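Local coordinates for protein B-agarase (Saccharophagus degradans, PDB 4BQ2) that hydrolyses beta-linkages of agarose as a family 50 exo-beta-agarase, probably releasing short sugar products from chain ends, at residues A[477-482]-A[594-599]. Numbering follows the deposited sequence.
Sequences IKNSPW and MPNHLY
Two helix-to-strand connections of what is probably the (beta/alpha)8 barrel of this glycoside hydrolase meet where H597 reaches S480: residues 477-482 lead from helix 460-477 into strand 483-488, and residues 594-599 lead from helix 565-593 into strand 598-599, its parallel neighbour. Such loops enter the strands at their N-terminal ends, away from where barrels of this kind usually carry the active site. The pair illustrates how alpha-to-beta loops of neighbouring parallel strands can be joined by one side chain. The type I turn from M594 to H597, closed by H597 N to M594 O, brings the imidazole round, and chi1 of -72°, with CG anti to the carbonyl carbon, points it at the other loop. There NE2 of H597 donates to S480 O at 2.9 Å, nearly straight at 163°; the acceptor lies close to the ring plane, whereas the nitrogen stands 43° out of the carbonyl plane. Y261 meets the same ring edge-to-face. S480 is itself held by an ST turn, its OG accepting from W482 N at 3.0 Å. Because NE2 carries the proton in this bond, a buried imidazole satisfies a backbone carbonyl of the neighbouring loop, and the bond together with Y261 should restrict rotation of the ring.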
ATOM      1  N   ILE A 477      24.658  -8.353  -0.794  0.50 15.88           N
ATOM      2  CA  ILE A 477      24.898  -7.553  -2.001  0.50 18.19           C
ATOM      3  C   ILE A 477      26.237  -7.865  -2.645  0.50 16.58           C
ATOM      4  O   ILE A 477      26.402  -7.787  -3.869  0.50 16.78           O
ATOM      5  CB  ILE A 477      24.939  -6.057  -1.587  0.50 18.75           C
ATOM      6  CG1 ILE A 477      23.538  -5.584  -1.207  0.50 20.34           C
ATOM      7  CG2 ILE A 477      25.546  -5.182  -2.660  0.50 21.61           C
ATOM      8  CD1 ILE A 477      22.484  -5.967  -2.202  0.50 19.30           C
ATOM      9  N   LYS A 478      27.184  -8.212  -1.789  1.00 15.61           N
ATOM     10  CA  LYS A 478      28.611  -8.489  -2.184  1.00 16.38           C
ATOM     11  C   LYS A 478      29.202  -7.399  -3.065  1.00 15.72           C
ATOM     12  O   LYS A 478      29.882  -7.676  -4.086  1.00 15.51           O
ATOM     13  CB  LYS A 478      28.750  -9.859  -2.852  1.00 17.79           C
ATOM     14  CG  LYS A 478      28.252 -11.038  -2.017  1.00 18.97           C
ATOM     15  CD  LYS A 478      28.510 -12.355  -2.753  1.00 21.40           C
ATOM     16  CE  LYS A 478      27.927 -13.547  -2.001  1.00 26.03           C
ATOM     17  NZ  LYS A 478      28.999 -14.091  -1.118  1.00 25.27           N
ATOM     18  N   ASN A 479      28.889  -6.152  -2.699  1.00 16.26           N
ATOM     19  CA  ASN A 479      29.333  -4.968  -3.440  1.00 15.30           C
ATOM     20  C   ASN A 479      29.040  -5.073  -4.954  1.00 15.36           C
ATOM     21  O   ASN A 479      29.784  -4.519  -5.769  1.00 15.18           O
ATOM     22  CB  ASN A 479      30.835  -4.753  -3.162  1.00 15.81           C
ATOM     23  CG  ASN A 479      31.333  -3.391  -3.616  1.00 16.79           C
ATOM     24  OD1 ASN A 479      30.640  -2.376  -3.474  1.00 16.24           O
ATOM     25  ND2 ASN A 479      32.580  -3.358  -4.123  1.00 16.83           N
ATOM     26  N   SER A 480      27.968  -5.777  -5.336  1.00 13.66           N
ATOM     27  CA  SER A 480      27.684  -6.026  -6.780  1.00 14.22           C
ATOM     28  C   SER A 480      27.290  -4.745  -7.512  1.00 13.97           C
ATOM     29  O   SER A 480      26.463  -3.990  -7.008  1.00 13.84           O
ATOM     30  CB  SER A 480      26.511  -7.023  -6.961  1.00 13.86           C
ATOM     31  OG  SER A 480      26.258  -7.239  -8.348  1.00 13.94           O
ATOM     32  N   PRO A 481      27.843  -4.509  -8.716  1.00 14.37           N
ATOM     33  CA  PRO A 481      27.390  -3.374  -9.547  1.00 14.18           C
ATOM     34  C   PRO A 481      25.926  -3.530  -9.938  1.00 14.07           C
ATOM     35  O   PRO A 481      25.304  -2.545 -10.328  1.00 13.71           O
ATOM     36  CB  PRO A 481      28.230  -3.500 -10.835  1.00 14.99           C
ATOM     37  CG  PRO A 481      28.595  -4.975 -10.905  1.00 14.98           C
ATOM     38  CD  PRO A 481      28.806  -5.371  -9.446  1.00 14.97           C
ATOM     39  N   TRP A 482      25.386  -4.749  -9.855  1.00 14.29           N
ATOM     40  CA  TRP A 482      23.978  -4.975 -10.257  1.00 14.15           C
ATOM     41  C   TRP A 482      22.999  -4.430  -9.239  1.00 15.11           C
ATOM     42  O   TRP A 482      21.801  -4.318  -9.532  1.00 16.18           O
ATOM     43  CB  TRP A 482      23.695  -6.462 -10.476  1.00 14.19           C
ATOM     44  CG  TRP A 482      24.415  -7.027 -11.615  1.00 14.29           C
ATOM     45  CD1 TRP A 482      25.645  -7.650 -11.604  1.00 15.80           C
ATOM     46  CD2 TRP A 482      23.969  -7.029 -12.965  1.00 14.72           C
ATOM     47  NE1 TRP A 482      25.986  -8.023 -12.902  1.00 14.25           N
ATOM     48  CE2 TRP A 482      24.959  -7.680 -13.739  1.00 14.42           C
ATOM     49  CE3 TRP A 482      22.816  -6.536 -13.601  1.00 14.49           C
ATOM     50  CZ2 TRP A 482      24.843  -7.840 -15.127  1.00 15.10           C
ATOM     51  CZ3 TRP A 482      22.685  -6.718 -14.988  1.00 15.40           C
ATOM     52  CH2 TRP A 482      23.700  -7.350 -15.731  1.00 14.74           C
ATOM     53  N   MET A 594      28.492  -0.121   2.672  1.00 14.97           N
ATOM     54  CA  MET A 594      28.270  -0.140   1.202  1.00 14.45           C
ATOM     55  C   MET A 594      28.597   1.223   0.675  1.00 14.02           C
ATOM     56  O   MET A 594      27.718   1.939   0.210  1.00 13.96           O
ATOM     57  CB  MET A 594      26.818  -0.548   0.852  1.00 14.52           C
ATOM     58  CG  MET A 594      26.499  -2.003   1.187  1.00 15.40           C
ATOM     59  SD  MET A 594      24.739  -2.400   1.316  1.00 14.97           S
ATOM     60  CE  MET A 594      24.330  -1.670   2.907  1.00 13.52           C
ATOM     61  N   PRO A 595      29.895   1.599   0.729  1.00 14.69           N
ATOM     62  CA  PRO A 595      30.244   2.959   0.359  1.00 14.51           C
ATOM     63  C   PRO A 595      29.981   3.344  -1.099  1.00 15.23           C
ATOM     64  O   PRO A 595      29.914   4.552  -1.400  1.00 16.16           O
ATOM     65  CB  PRO A 595      31.736   3.024   0.662  1.00 14.71           C
ATOM     66  CG  PRO A 595      32.221   1.621   0.470  1.00 14.90           C
ATOM     67  CD  PRO A 595      31.092   0.792   1.058  1.00 14.05           C
ATOM     68  N   ASN A 596      29.878   2.352  -1.990  1.00 14.18           N
ATOM     69  CA  ASN A 596      29.682   2.598  -3.404  1.00 15.75           C
ATOM     70  C   ASN A 596      28.212   2.773  -3.822  1.00 16.53           C
ATOM     71  O   ASN A 596      27.949   3.253  -4.922  1.00 17.67           O
ATOM     72  CB  ASN A 596      30.272   1.453  -4.214  1.00 14.98           C
ATOM     73  CG  ASN A 596      31.744   1.215  -3.927  1.00 14.83           C
ATOM     74  OD1 ASN A 596      32.141   0.152  -3.393  1.00 17.96           O
ATOM     75  ND2 ASN A 596      32.551   2.191  -4.230  1.00 12.09           N
ATOM     76  N   HIS A 597      27.271   2.387  -2.956  1.00 15.30           N
ATOM     77  CA  HIS A 597      25.879   2.233  -3.382  1.00 16.17           C
ATOM     78  C   HIS A 597      24.971   3.359  -2.932  1.00 15.78           C
ATOM     79  O   HIS A 597      25.180   3.932  -1.865  1.00 15.88           O
ATOM     80  CB  HIS A 597      25.346   0.865  -2.930  1.00 14.62           C
ATOM     81  CG  HIS A 597      25.944  -0.250  -3.716  1.00 15.34           C
ATOM     82  ND1 HIS A 597      27.149  -0.832  -3.384  1.00 15.80           N
ATOM     83  CD2 HIS A 597      25.517  -0.870  -4.839  1.00 15.18           C
ATOM     84  CE1 HIS A 597      27.449  -1.754  -4.287  1.00 15.79           C
ATOM     85  NE2 HIS A 597      26.461  -1.812  -5.165  1.00 16.28           N
ATOM     86  N   LEU A 598      24.008   3.697  -3.795  1.00 14.91           N
ATOM     87  CA  LEU A 598      23.016   4.749  -3.499  1.00 14.57           C
ATOM     88  C   LEU A 598      22.136   4.361  -2.332  1.00 14.97           C
ATOM     89  O   LEU A 598      21.699   3.186  -2.216  1.00 16.76           O
ATOM     90  CB  LEU A 598      22.115   4.972  -4.714  1.00 14.66           C
ATOM     91  CG  LEU A 598      22.842   5.424  -5.965  1.00 13.90           C
ATOM     92  CD1 LEU A 598      21.883   5.380  -7.150  1.00 13.77           C
ATOM     93  CD2 LEU A 598      23.364   6.831  -5.714  1.00 13.31           C
ATOM     94  N   TYR A 599      21.894   5.321  -1.444  1.00 13.99           N
ATOM     95  CA  TYR A 599      20.977   5.085  -0.355  1.00 13.78           C
ATOM     96  C   TYR A 599      19.665   5.733  -0.784  1.00 13.01           C
ATOM     97  O   TYR A 599      19.629   6.902  -1.148  1.00 13.13           O
ATOM     98  CB  TYR A 599      21.508   5.681   0.972  1.00 14.80           C
ATOM     99  CG  TYR A 599      20.442   5.918   2.022  1.00 15.04           C
ATOM    100  CD1 TYR A 599      19.522   4.917   2.360  1.00 15.44           C
ATOM    101  CD2 TYR A 599      20.390   7.127   2.715  1.00 15.69           C
ATOM    102  CE1 TYR A 599      18.547   5.133   3.314  1.00 14.65           C
ATOM    103  CE2 TYR A 599      19.426   7.372   3.671  1.00 15.96           C
ATOM    104  CZ  TYR A 599      18.498   6.381   3.960  1.00 16.43           C
ATOM    105  OH  TYR A 599      17.557   6.625   4.919  1.00 15.22           O
TER